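Local coordinates for protein transcriptional regulator (Actinomyces oris, PDB 5V8C) that acts as a phosphotransferase of the LytR-Cps2A-Psr family, mediating glycosylation of a cell wall-anchored protein in this Gram-positive bacterium, at residues A[111-116]-A[223-228]; A[162-167]-A[191-196]; A[256-261]-A[272-277]. All blocks are in the same frame, centred on the assembly; numbering follows the deposited sequence.

Contact 1 (A[111-116]-A[223-228]); sequences HLVTID and GNITLD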
ATOM      1  N   HIS A 111       9.587   6.838  -7.873  1.00 83.40           N
ATOM      2  CA  HIS A 111      10.265   5.601  -7.483  1.00 81.81           C
ATOM      3  C   HIS A 111       9.266   4.448  -7.358  1.00 85.05           C
ATOM      4  O   HIS A 111       8.077   4.687  -7.153  1.00 85.19           O
ATOM      5  CB  HIS A 111      11.013   5.801  -6.159  1.00 81.32           C
ATOM      6  CG  HIS A 111      12.011   6.911  -6.188  1.00 86.04           C
ATOM      7  ND1 HIS A 111      13.216   6.781  -6.848  1.00 89.15           N
ATOM      8  CD2 HIS A 111      11.949   8.142  -5.631  1.00 88.45           C
ATOM      9  CE1 HIS A 111      13.854   7.923  -6.659  1.00 89.86           C
ATOM     10  NE2 HIS A 111      13.126   8.777  -5.941  1.00 89.68           N
ATOM     11  N   LEU A 112       9.739   3.200  -7.465  1.00 79.37           N
ATOM     12  CA  LEU A 112       8.845   2.053  -7.394  1.00 77.84           C
ATOM     13  C   LEU A 112       9.392   0.924  -6.531  1.00 81.56           C
ATOM     14  O   LEU A 112      10.512   0.447  -6.765  1.00 82.66           O
ATOM     15  CB  LEU A 112       8.464   1.527  -8.797  1.00 78.81           C
ATOM     16  CG  LEU A 112       7.544   0.276  -8.792  1.00 82.28           C
ATOM     17  CD1 LEU A 112       6.077   0.647  -8.618  1.00 80.94           C
ATOM     18  CD2 LEU A 112       7.744  -0.573 -10.022  1.00 85.08           C
ATOM     19  N   VAL A 113       8.559   0.467  -5.565  1.00 74.37           N
ATOM     20  CA  VAL A 113       8.833  -0.666  -4.684  1.00 72.81           C
ATOM     21  C   VAL A 113       7.727  -1.712  -4.878  1.00 76.31           C
ATOM     22  O   VAL A 113       6.536  -1.380  -4.824  1.00 75.30           O
ATOM     23  CB  VAL A 113       8.994  -0.267  -3.190  1.00 75.04           C
ATOM     24  CG1 VAL A 113       9.559  -1.427  -2.374  1.00 73.13           C
ATOM     25  CG2 VAL A 113       9.880   0.964  -3.040  1.00 75.86           C
ATOM     26  N   THR A 114       8.129  -2.963  -5.122  1.00 73.32           N
ATOM     27  CA  THR A 114       7.224  -4.089  -5.332  1.00 74.08           C
ATOM     28  C   THR A 114       7.544  -5.194  -4.332  1.00 80.97           C
ATOM     29  O   THR A 114       8.709  -5.521  -4.115  1.00 81.42           O
ATOM     30  CB  THR A 114       7.269  -4.518  -6.803  1.00 84.12           C
ATOM     31  OG1 THR A 114       6.558  -3.545  -7.564  1.00 89.07           O
ATOM     32  CG2 THR A 114       6.691  -5.904  -7.049  1.00 81.23           C
ATOM     33  N   ILE A 115       6.514  -5.704  -3.662  1.00 79.40           N
ATOM     34  CA  ILE A 115       6.671  -6.727  -2.633  1.00 79.79           C
ATOM     35  C   ILE A 115       5.654  -7.825  -2.898  1.00 82.48           C
ATOM     36  O   ILE A 115       4.456  -7.547  -2.987  1.00 80.36           O
ATOM     37  CB  ILE A 115       6.502  -6.134  -1.189  1.00 82.51           C
ATOM     38  CG1 ILE A 115       7.102  -4.723  -1.053  1.00 83.01           C
ATOM     39  CG2 ILE A 115       7.089  -7.070  -0.132  1.00 84.35           C
ATOM     40  CD1 ILE A 115       6.470  -3.882  -0.017  1.00 94.65           C
ATOM     41  N   ASP A 116       6.123  -9.067  -3.011  1.00 80.31           N
ATOM     42  CA  ASP A 116       5.227 -10.198  -3.198  1.00 80.89           C
ATOM     43  C   ASP A 116       4.758 -10.769  -1.837  1.00 83.81           C
ATOM     44  O   ASP A 116       5.155 -10.253  -0.790  1.00 81.99           O
ATOM     45  CB  ASP A 116       5.856 -11.252  -4.133  1.00 84.72           C
ATOM     46  CG  ASP A 116       7.079 -11.983  -3.607  1.00 98.28           C
ATOM     47  OD1 ASP A 116       7.015 -12.510  -2.472  1.00 99.13           O
ATOM     48  OD2 ASP A 116       8.028 -12.191  -4.395  1.00106.84           O
ATOM     49  N   GLY A 223      16.839  -7.642   0.105  1.00 84.30           N
ATOM     50  CA  GLY A 223      16.720  -8.928  -0.572  1.00 84.92           C
ATOM     51  C   GLY A 223      15.300  -9.429  -0.747  1.00 86.56           C
ATOM     52  O   GLY A 223      15.096 -10.449  -1.403  1.00 87.61           O
ATOM     53  N   ASN A 224      14.308  -8.747  -0.148  1.00 80.20           N
ATOM     54  CA  ASN A 224      12.901  -9.148  -0.238  1.00 79.07           C
ATOM     55  C   ASN A 224      12.051  -8.014  -0.779  1.00 80.50           C
ATOM     56  O   ASN A 224      10.978  -7.737  -0.252  1.00 76.09           O
ATOM     57  CB  ASN A 224      12.379  -9.629   1.120  1.00 80.81           C
ATOM     58  CG  ASN A 224      12.895 -10.989   1.503  1.00111.79           C
ATOM     59  OD1 ASN A 224      12.229 -12.016   1.310  1.00109.16           O
ATOM     60  ND2 ASN A 224      14.108 -11.027   2.033  1.00103.85           N
ATOM     61  N   ILE A 225      12.551  -7.364  -1.846  1.00 80.31           N
ATOM     62  CA  ILE A 225      11.979  -6.186  -2.486  1.00 80.29           C
ATOM     63  C   ILE A 225      12.377  -6.150  -3.950  1.00 84.14           C
ATOM     64  O   ILE A 225      13.486  -6.552  -4.311  1.00 85.38           O
ATOM     65  CB  ILE A 225      12.502  -4.919  -1.724  1.00 84.32           C
ATOM     66  CG1 ILE A 225      11.601  -4.543  -0.520  1.00 83.47           C
ATOM     67  CG2 ILE A 225      12.793  -3.685  -2.613  1.00 86.23           C
ATOM     68  CD1 ILE A 225      10.201  -4.620  -0.732  1.00 95.39           C
ATOM     69  N   THR A 226      11.490  -5.601  -4.782  1.00 79.30           N
ATOM     70  CA  THR A 226      11.763  -5.342  -6.182  1.00 79.88           C
ATOM     71  C   THR A 226      11.722  -3.820  -6.360  1.00 81.20           C
ATOM     72  O   THR A 226      10.818  -3.164  -5.846  1.00 78.35           O
ATOM     73  CB  THR A 226      10.800  -6.129  -7.077  1.00 93.72           C
ATOM     74  OG1 THR A 226      10.875  -7.511  -6.730  1.00 97.43           O
ATOM     75  CG2 THR A 226      11.106  -5.963  -8.552  1.00 94.23           C
ATOM     76  N   LEU A 227      12.758  -3.263  -7.003  1.00 79.32           N
ATOM     77  CA  LEU A 227      12.921  -1.832  -7.260  1.00 79.72           C
ATOM     78  C   LEU A 227      13.031  -1.583  -8.753  1.00 88.02           C
ATOM     79  O   LEU A 227      13.613  -2.408  -9.467  1.00 89.49           O
ATOM     80  CB  LEU A 227      14.228  -1.315  -6.622  1.00 79.49           C
ATOM     81  CG  LEU A 227      14.300  -1.181  -5.110  1.00 82.74           C
ATOM     82  CD1 LEU A 227      15.673  -0.687  -4.687  1.00 83.30           C
ATOM     83  CD2 LEU A 227      13.197  -0.267  -4.568  1.00 83.86           C
ATOM     84  N   ASP A 228      12.586  -0.397  -9.216  1.00 84.30           N
ATOM     85  CA  ASP A 228      12.806  -0.030 -10.607  1.00 85.76           C
ATOM     86  C   ASP A 228      14.308   0.200 -10.795  1.00 89.00           C
ATOM     87  O   ASP A 228      15.019   0.415  -9.816  1.00 86.28           O
ATOM     88  CB  ASP A 228      11.980   1.199 -11.025  1.00 88.11           C
ATOM     89  CG  ASP A 228      12.395   2.481 -10.349  1.00103.92           C
ATOM     90  OD1 ASP A 228      13.279   3.185 -10.896  1.00111.99           O
ATOM     91  OD2 ASP A 228      11.830   2.795  -9.288  1.00104.98           O
TER
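The flat carboxylate of Asp228 divides its two oxygens: OD2 of Asp228 accepts a hydrogen bond from the amide N of Leu112 at 2.8 Å, while OD1 takes a weak bond from Gly230 N. The Leu112 donor arrives nearly in line with the C-O bond of OD2, although the hydrogen bond is bent at the hydrogen. Asp228 CG stands between its own backbone N and carbonyl carbon (chi1 67°), a rotation that carries OD2 across to the neighbouring strand. The second flat group, the ring of His111, whose backbone carbon borders the same oxygen, rests against the ring of Trp23 with the planes about 30° apart, and its NE2 bonds weakly to Glu21.

The backbones run antiparallel, their axes at 160° and 4.8 Å apart at the closest. Thr114 and Thr226 form the hydrogen-bonded pair, Thr114 N to Thr226 O at 2.8 Å and Thr226 N to Thr114 O at 2.9 Å, whereas Val113 and Leu227 are the adjoining non-hydrogen-bonded pair. This joins two strands of the mixed central sheet of the LytR-Cps2A-Psr fold: 111-115 is flanked by 226-228 on one edge and by 23-28 on the other.

The sheet faces differ in chemistry. Thr114 and Thr226 lie side by side on one, CB of Thr114 3.9 Å from CB of Thr226, with Tyr90 touching Thr114. On the other, the Val113 and Leu227 side chains lie side by side, CG2 of Val113 3.9 Å from CD2 of Leu227, and Val113 CG1 meets Ile225 CD1 at 3.6 Å. Helix 117-126 covers the isoleucine end, its Ile123 touching both Ile115 and Ile225; Asp116 caps that helix through OD1 to Gln119 N.

Contact 2 (A[162-167]-A[191-196]); sequences ALVRSR and QSTATV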
ATOM      1  N   ALA A 162      -2.868 -12.706   5.486  1.00 80.39           N
ATOM      2  CA  ALA A 162      -4.229 -13.233   5.454  1.00 79.43           C
ATOM      3  C   ALA A 162      -5.255 -12.125   5.748  1.00 82.31           C
ATOM      4  O   ALA A 162      -6.336 -12.121   5.168  1.00 81.66           O
ATOM      5  CB  ALA A 162      -4.369 -14.356   6.467  1.00 80.33           C
ATOM      6  N   LEU A 163      -4.896 -11.178   6.627  1.00 78.75           N
ATOM      7  CA  LEU A 163      -5.739 -10.048   7.011  1.00 79.03           C
ATOM      8  C   LEU A 163      -5.916  -9.050   5.853  1.00 88.12           C
ATOM      9  O   LEU A 163      -7.048  -8.646   5.567  1.00 88.15           O
ATOM     10  CB  LEU A 163      -5.162  -9.353   8.265  1.00 77.81           C
ATOM     11  CG  LEU A 163      -6.091  -8.412   9.044  1.00 79.99           C
ATOM     12  CD1 LEU A 163      -7.443  -9.046   9.321  1.00 79.31           C
ATOM     13  CD2 LEU A 163      -5.459  -8.006  10.354  1.00 80.81           C
ATOM     14  N   VAL A 164      -4.813  -8.670   5.181  1.00 87.18           N
ATOM     15  CA  VAL A 164      -4.882  -7.747   4.053  1.00 88.44           C
ATOM     16  C   VAL A 164      -5.537  -8.410   2.827  1.00 96.07           C
ATOM     17  O   VAL A 164      -6.253  -7.741   2.086  1.00 97.58           O
ATOM     18  CB  VAL A 164      -3.528  -7.064   3.714  1.00 92.76           C
ATOM     19  CG1 VAL A 164      -2.978  -6.292   4.909  1.00 91.98           C
ATOM     20  CG2 VAL A 164      -2.500  -8.056   3.196  1.00 93.39           C
ATOM     21  N   ARG A 165      -5.331  -9.723   2.644  1.00 93.35           N
ATOM     22  CA  ARG A 165      -5.885 -10.470   1.514  1.00 94.43           C
ATOM     23  C   ARG A 165      -7.339 -10.881   1.720  1.00 99.31           C
ATOM     24  O   ARG A 165      -7.967 -11.321   0.762  1.00 99.34           O
ATOM     25  CB  ARG A 165      -5.069 -11.743   1.259  1.00 94.94           C
ATOM     26  CG  ARG A 165      -3.826 -11.586   0.410  1.00103.00           C
ATOM     27  CD  ARG A 165      -3.250 -12.960   0.094  1.00118.80           C
ATOM     28  NE  ARG A 165      -3.031 -13.753   1.307  1.00133.20           N
ATOM     29  CZ  ARG A 165      -2.882 -15.074   1.332  1.00147.32           C
ATOM     30  NH1 ARG A 165      -2.929 -15.775   0.206  1.00136.88           N
ATOM     31  NH2 ARG A 165      -2.683 -15.704   2.483  1.00129.84           N
ATOM     32  N   SER A 166      -7.833 -10.851   2.972  1.00 97.35           N
ATOM     33  CA  SER A 166      -9.178 -11.296   3.360  1.00 98.17           C
ATOM     34  C   SER A 166     -10.276 -10.879   2.365  1.00105.05           C
ATOM     35  O   SER A 166     -10.817  -9.776   2.452  1.00103.93           O
ATOM     36  CB  SER A 166      -9.503 -10.849   4.783  1.00101.21           C
ATOM     37  OG  SER A 166     -10.591 -11.571   5.338  1.00110.55           O
ATOM     38  N   ARG A 167     -10.569 -11.769   1.396  1.00105.58           N
ATOM     39  CA  ARG A 167     -11.547 -11.537   0.330  1.00107.36           C
ATOM     40  C   ARG A 167     -12.974 -11.696   0.843  1.00113.30           C
ATOM     41  O   ARG A 167     -13.808 -10.818   0.615  1.00114.29           O
ATOM     42  CB  ARG A 167     -11.284 -12.470  -0.863  1.00109.03           C
ATOM     43  N   GLN A 191      -9.262  -0.879   5.742  1.00101.54           N
ATOM     44  CA  GLN A 191      -9.096  -0.636   7.169  1.00101.13           C
ATOM     45  C   GLN A 191      -7.954  -1.517   7.710  1.00104.24           C
ATOM     46  O   GLN A 191      -7.059  -1.011   8.395  1.00103.79           O
ATOM     47  CB  GLN A 191     -10.432  -0.902   7.885  1.00102.98           C
ATOM     48  CG  GLN A 191     -10.378  -1.025   9.399  1.00120.42           C
ATOM     49  CD  GLN A 191     -11.638  -1.682   9.900  1.00145.65           C
ATOM     50  OE1 GLN A 191     -11.794  -2.911   9.853  1.00140.05           O
ATOM     51  NE2 GLN A 191     -12.599  -0.871  10.317  1.00143.11           N
ATOM     52  N   SER A 192      -7.947  -2.814   7.347  1.00 99.58           N
ATOM     53  CA  SER A 192      -6.892  -3.729   7.775  1.00 98.28           C
ATOM     54  C   SER A 192      -5.540  -3.328   7.185  1.00 99.36           C
ATOM     55  O   SER A 192      -4.561  -3.271   7.930  1.00 97.73           O
ATOM     56  CB  SER A 192      -7.243  -5.171   7.432  1.00102.76           C
ATOM     57  OG  SER A 192      -7.309  -5.359   6.030  1.00117.80           O
ATOM     58  N   THR A 193      -5.502  -2.955   5.880  1.00 95.41           N
ATOM     59  CA  THR A 193      -4.274  -2.478   5.213  1.00 94.68           C
ATOM     60  C   THR A 193      -3.759  -1.197   5.869  1.00 95.17           C
ATOM     61  O   THR A 193      -2.551  -1.048   6.030  1.00 92.56           O
ATOM     62  CB  THR A 193      -4.476  -2.278   3.706  1.00108.90           C
ATOM     63  OG1 THR A 193      -5.627  -1.465   3.496  1.00117.01           O
ATOM     64  CG2 THR A 193      -4.625  -3.582   2.949  1.00107.22           C
ATOM     65  N   ALA A 194      -4.682  -0.299   6.287  1.00 92.20           N
ATOM     66  CA  ALA A 194      -4.366   0.956   6.980  1.00 92.25           C
ATOM     67  C   ALA A 194      -3.696   0.671   8.323  1.00 94.81           C
ATOM     68  O   ALA A 194      -2.633   1.224   8.610  1.00 94.36           O
ATOM     69  CB  ALA A 194      -5.636   1.768   7.192  1.00 93.81           C
ATOM     70  N   THR A 195      -4.302  -0.230   9.124  1.00 90.78           N
ATOM     71  CA  THR A 195      -3.769  -0.665  10.415  1.00 90.36           C
ATOM     72  C   THR A 195      -2.397  -1.311  10.212  1.00 92.91           C
ATOM     73  O   THR A 195      -1.453  -0.972  10.924  1.00 93.06           O
ATOM     74  CB  THR A 195      -4.732  -1.649  11.088  1.00 98.36           C
ATOM     75  OG1 THR A 195      -6.062  -1.147  10.992  1.00101.38           O
ATOM     76  CG2 THR A 195      -4.369  -1.915  12.543  1.00 97.28           C
ATOM     77  N   VAL A 196      -2.297  -2.236   9.233  1.00 87.14           N
ATOM     78  CA  VAL A 196      -1.062  -2.937   8.897  1.00 85.34           C
ATOM     79  C   VAL A 196       0.022  -1.937   8.531  1.00 88.40           C
ATOM     80  O   VAL A 196       1.102  -1.999   9.110  1.00 89.33           O
ATOM     81  CB  VAL A 196      -1.301  -4.005   7.806  1.00 88.47           C
ATOM     82  CG1 VAL A 196       0.002  -4.449   7.150  1.00 87.83           C
ATOM     83  CG2 VAL A 196      -2.052  -5.202   8.381  1.00 88.54           C
TER
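Val164 sets one methyl group, CG1, against two residues of the facing helix: it is 3.7 Å from Thr193 CG2 and 3.8 Å from Val196 CG2. CG1 of Val164 points away from its own carbonyl carbon (chi1 -58°), and the Val196 side chain crosses that of Val164 at about a right angle, so a single branch is shared by residues about one turn apart. Beside it, Leu163 CG approaches Ser192 CB at 3.8 Å. The hydroxyl of Ser192 faces the end of the shorter helix, where Ser192 OG comes to 3.3 Å from Leu163 O, but this pair is not a hydrogen bond: the OG is bound within its own helix, to Arg189 O.

Polar anchoring behind the apolar surface probably helps to fix the rotation of Thr193. Its OG1 lies between its own backbone N and carbonyl carbon (chi1 52°), hydrogen-bonded to Ser190 O and Arg189 O as well as Asn69 ND2, and this leaves CG2 as the branch directed at Val164. The buried hydroxyl is thus satisfied along helix 182-208 and from Asn69.

Further out, Leu163 touches Leu145 of strand 145-147 in the small antiparallel sheet, and Val196 packs on Phe120 of helix 117-126. Helix 182-208 packs on both helix 157-165 and, through Thr193 on Val54, strand 52-60 of the central sheet; helix 157-165 also reaches that strand, Arg165 touching Asp53.

Contact 3 (A[256-261]-A[272-277]); sequences DLPTGP and QESRDL
Pro258, the centre of an inverse gamma turn in the loop that leaves edge strand 252-256, lays its ring against the start of the helix beginning at Gln272. Three ring carbons divide the surface: CB of Pro258 faces Glu273 OE1 at 3.9 Å, CG of Pro258 sits by the Glu273 carbonyl O at the same distance, and CD of Pro258 meets Leu277 CG at 4.0 Å, the two side chains crossing at a slant. The buried Leu257 spreads its two branches, CD1 of Leu257 3.8 Å from Ser274 CB and CD2 3.8 Å from Leu277 CD1.

Between these contacts Ser274 turns its OG away from its own carbonyl carbon (chi1 -55°) and toward the loop, donating to Pro258 O. Asn271 ND2, just ahead of the helix, bonds the same oxygen. With an alanine in place of Ser274, Pro258 O would probably lose the hydroxyl donor and lean on Asn271, the turn being less firmly held to the helix. Ser274 OG lies 2.7 Å from Pro258 O, at a C=O...donor angle of 108° and 67° out of the carbonyl plane, well above the peptide.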
ATOM      1  N   ASP A 256      -6.738   7.088   3.728  1.00 82.34           N
ATOM      2  CA  ASP A 256      -7.443   6.330   2.710  1.00 82.25           C
ATOM      3  C   ASP A 256      -8.103   7.310   1.763  1.00 88.24           C
ATOM      4  O   ASP A 256      -8.667   8.315   2.208  1.00 90.02           O
ATOM      5  CB  ASP A 256      -8.488   5.425   3.354  1.00 83.76           C
ATOM      6  CG  ASP A 256      -7.863   4.183   3.950  1.00104.07           C
ATOM      7  OD1 ASP A 256      -7.437   4.241   5.126  1.00108.10           O
ATOM      8  OD2 ASP A 256      -7.702   3.182   3.207  1.00107.09           O
ATOM      9  N   LEU A 257      -7.960   7.061   0.454  1.00 84.43           N
ATOM     10  CA  LEU A 257      -8.552   7.868  -0.609  1.00 85.43           C
ATOM     11  C   LEU A 257     -10.074   7.950  -0.365  1.00 89.82           C
ATOM     12  O   LEU A 257     -10.730   6.909  -0.258  1.00 88.25           O
ATOM     13  CB  LEU A 257      -8.255   7.174  -1.950  1.00 85.39           C
ATOM     14  CG  LEU A 257      -7.928   8.003  -3.202  1.00 90.58           C
ATOM     15  CD1 LEU A 257      -8.952   7.783  -4.282  1.00 90.97           C
ATOM     16  CD2 LEU A 257      -7.667   9.464  -2.904  1.00 93.32           C
ATOM     17  N   PRO A 258     -10.639   9.151  -0.148  1.00 89.08           N
ATOM     18  CA  PRO A 258     -12.080   9.227   0.157  1.00 91.22           C
ATOM     19  C   PRO A 258     -13.013   8.991  -1.035  1.00101.60           C
ATOM     20  O   PRO A 258     -13.411   9.939  -1.715  1.00104.90           O
ATOM     21  CB  PRO A 258     -12.244  10.622   0.771  1.00 93.90           C
ATOM     22  CG  PRO A 258     -11.126  11.416   0.219  1.00 98.68           C
ATOM     23  CD  PRO A 258     -10.014  10.486  -0.177  1.00 92.36           C
ATOM     24  N   THR A 259     -13.391   7.730  -1.275  1.00 99.67           N
ATOM     25  CA  THR A 259     -14.326   7.394  -2.356  1.00102.30           C
ATOM     26  C   THR A 259     -15.762   7.444  -1.834  1.00110.35           C
ATOM     27  O   THR A 259     -15.979   7.329  -0.628  1.00110.33           O
ATOM     28  CB  THR A 259     -13.991   6.027  -2.975  1.00110.25           C
ATOM     29  OG1 THR A 259     -14.231   4.990  -2.021  1.00109.39           O
ATOM     30  CG2 THR A 259     -12.561   5.951  -3.493  1.00107.44           C
ATOM     31  N   GLY A 260     -16.724   7.596  -2.737  1.00110.13           N
ATOM     32  CA  GLY A 260     -18.141   7.636  -2.387  1.00111.83           C
ATOM     33  C   GLY A 260     -18.655   6.346  -1.769  1.00116.87           C
ATOM     34  O   GLY A 260     -17.935   5.340  -1.762  1.00115.58           O
ATOM     35  N   PRO A 261     -19.890   6.335  -1.208  1.00114.75           N
ATOM     36  CA  PRO A 261     -20.397   5.099  -0.581  1.00113.22           C
ATOM     37  C   PRO A 261     -20.295   3.909  -1.528  1.00115.56           C
ATOM     38  O   PRO A 261     -20.862   3.935  -2.623  1.00116.61           O
ATOM     39  CB  PRO A 261     -21.840   5.452  -0.213  1.00116.83           C
ATOM     40  CG  PRO A 261     -21.840   6.931  -0.067  1.00122.70           C
ATOM     41  CD  PRO A 261     -20.874   7.431  -1.104  1.00118.46           C
ATOM     42  N   GLN A 272     -15.386  13.932  -6.234  1.00105.65           N
ATOM     43  CA  GLN A 272     -14.806  15.246  -5.966  1.00106.46           C
ATOM     44  C   GLN A 272     -13.868  15.203  -4.744  1.00108.42           C
ATOM     45  O   GLN A 272     -12.751  15.718  -4.833  1.00108.35           O
ATOM     46  CB  GLN A 272     -15.901  16.312  -5.811  1.00110.09           C
ATOM     47  CG  GLN A 272     -15.371  17.736  -5.649  1.00125.12           C
ATOM     48  CD  GLN A 272     -14.664  18.244  -6.883  1.00143.50           C
ATOM     49  OE1 GLN A 272     -15.292  18.611  -7.882  1.00141.55           O
ATOM     50  NE2 GLN A 272     -13.340  18.312  -6.826  1.00129.75           N
ATOM     51  N   GLU A 273     -14.290  14.537  -3.639  1.00103.11           N
ATOM     52  CA  GLU A 273     -13.477  14.381  -2.420  1.00101.93           C
ATOM     53  C   GLU A 273     -12.081  13.815  -2.741  1.00105.01           C
ATOM     54  O   GLU A 273     -11.075  14.365  -2.282  1.00105.76           O
ATOM     55  CB  GLU A 273     -14.168  13.456  -1.409  1.00101.91           C
ATOM     56  CG  GLU A 273     -15.185  14.115  -0.497  1.00115.19           C
ATOM     57  CD  GLU A 273     -15.652  13.176   0.602  1.00132.11           C
ATOM     58  OE1 GLU A 273     -15.058  13.212   1.705  1.00126.69           O
ATOM     59  OE2 GLU A 273     -16.545  12.340   0.332  1.00113.11           O
ATOM     60  N   SER A 274     -12.031  12.731  -3.544  1.00 99.14           N
ATOM     61  CA  SER A 274     -10.810  12.058  -3.978  1.00 97.37           C
ATOM     62  C   SER A 274      -9.916  12.988  -4.811  1.00103.36           C
ATOM     63  O   SER A 274      -8.709  13.046  -4.573  1.00101.73           O
ATOM     64  CB  SER A 274     -11.152  10.814  -4.791  1.00 99.64           C
ATOM     65  OG  SER A 274     -12.013   9.949  -4.072  1.00107.12           O
ATOM     66  N   ARG A 275     -10.513  13.722  -5.771  1.00101.95           N
ATOM     67  CA  ARG A 275      -9.793  14.632  -6.662  1.00103.16           C
ATOM     68  C   ARG A 275      -9.142  15.799  -5.924  1.00108.59           C
ATOM     69  O   ARG A 275      -8.032  16.194  -6.286  1.00107.70           O
ATOM     70  CB  ARG A 275     -10.705  15.135  -7.796  1.00105.10           C
ATOM     71  CG  ARG A 275     -11.150  14.041  -8.775  1.00115.04           C
ATOM     72  CD  ARG A 275     -10.141  13.815  -9.888  1.00124.37           C
ATOM     73  NE  ARG A 275     -10.116  12.424 -10.346  1.00128.27           N
ATOM     74  CZ  ARG A 275     -10.704  11.989 -11.455  1.00144.20           C
ATOM     75  NH1 ARG A 275     -11.378  12.829 -12.231  1.00134.61           N
ATOM     76  NH2 ARG A 275     -10.622  10.712 -11.798  1.00132.70           N
ATOM     77  N   ASP A 276      -9.822  16.340  -4.890  1.00107.41           N
ATOM     78  CA  ASP A 276      -9.316  17.468  -4.090  1.00109.04           C
ATOM     79  C   ASP A 276      -8.149  17.037  -3.213  1.00111.20           C
ATOM     80  O   ASP A 276      -7.114  17.704  -3.194  1.00112.30           O
ATOM     81  CB  ASP A 276     -10.429  18.076  -3.214  1.00112.45           C
ATOM     82  CG  ASP A 276     -11.640  18.586  -3.972  1.00124.18           C
ATOM     83  OD1 ASP A 276     -11.452  19.279  -5.002  1.00125.88           O
ATOM     84  OD2 ASP A 276     -12.775  18.355  -3.497  1.00128.99           O
ATOM     85  N   LEU A 277      -8.323  15.915  -2.488  1.00104.50           N
ATOM     86  CA  LEU A 277      -7.309  15.306  -1.633  1.00101.40           C
ATOM     87  C   LEU A 277      -6.047  15.057  -2.463  1.00103.22           C
ATOM     88  O   LEU A 277      -4.951  15.321  -1.991  1.00102.84           O
ATOM     89  CB  LEU A 277      -7.869  13.982  -1.067  1.00 99.57           C
ATOM     90  CG  LEU A 277      -7.112  13.232   0.068  1.00102.14           C
ATOM     91  CD1 LEU A 277      -6.336  12.053  -0.464  1.00100.44           C
ATOM     92  CD2 LEU A 277      -6.260  14.156   0.934  1.00104.27           C
TER

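Overall arrangement
Both segments of contact 2 fall between the two segments of contact 1 along the chain, and contact 3 follows after both. The centres of contacts 1 and 3 are about 27 Å apart, on opposite sides of the chain's centre, and contact 2 is about 20 Å from each. Contact 1 lies within the mixed central sheet near one border; contact 3 begins at strand 252-256, the other border. Helix 117-126 touches contacts 1 and 2. Contacts 2 and 3 meet directly, Ala194 CB lying 3.7 Å from Asp256 OD1, and Asn69 bonds both Thr193 and Asp256. The sheet and its covering helices thus tie distant parts of the chain into one compact domain.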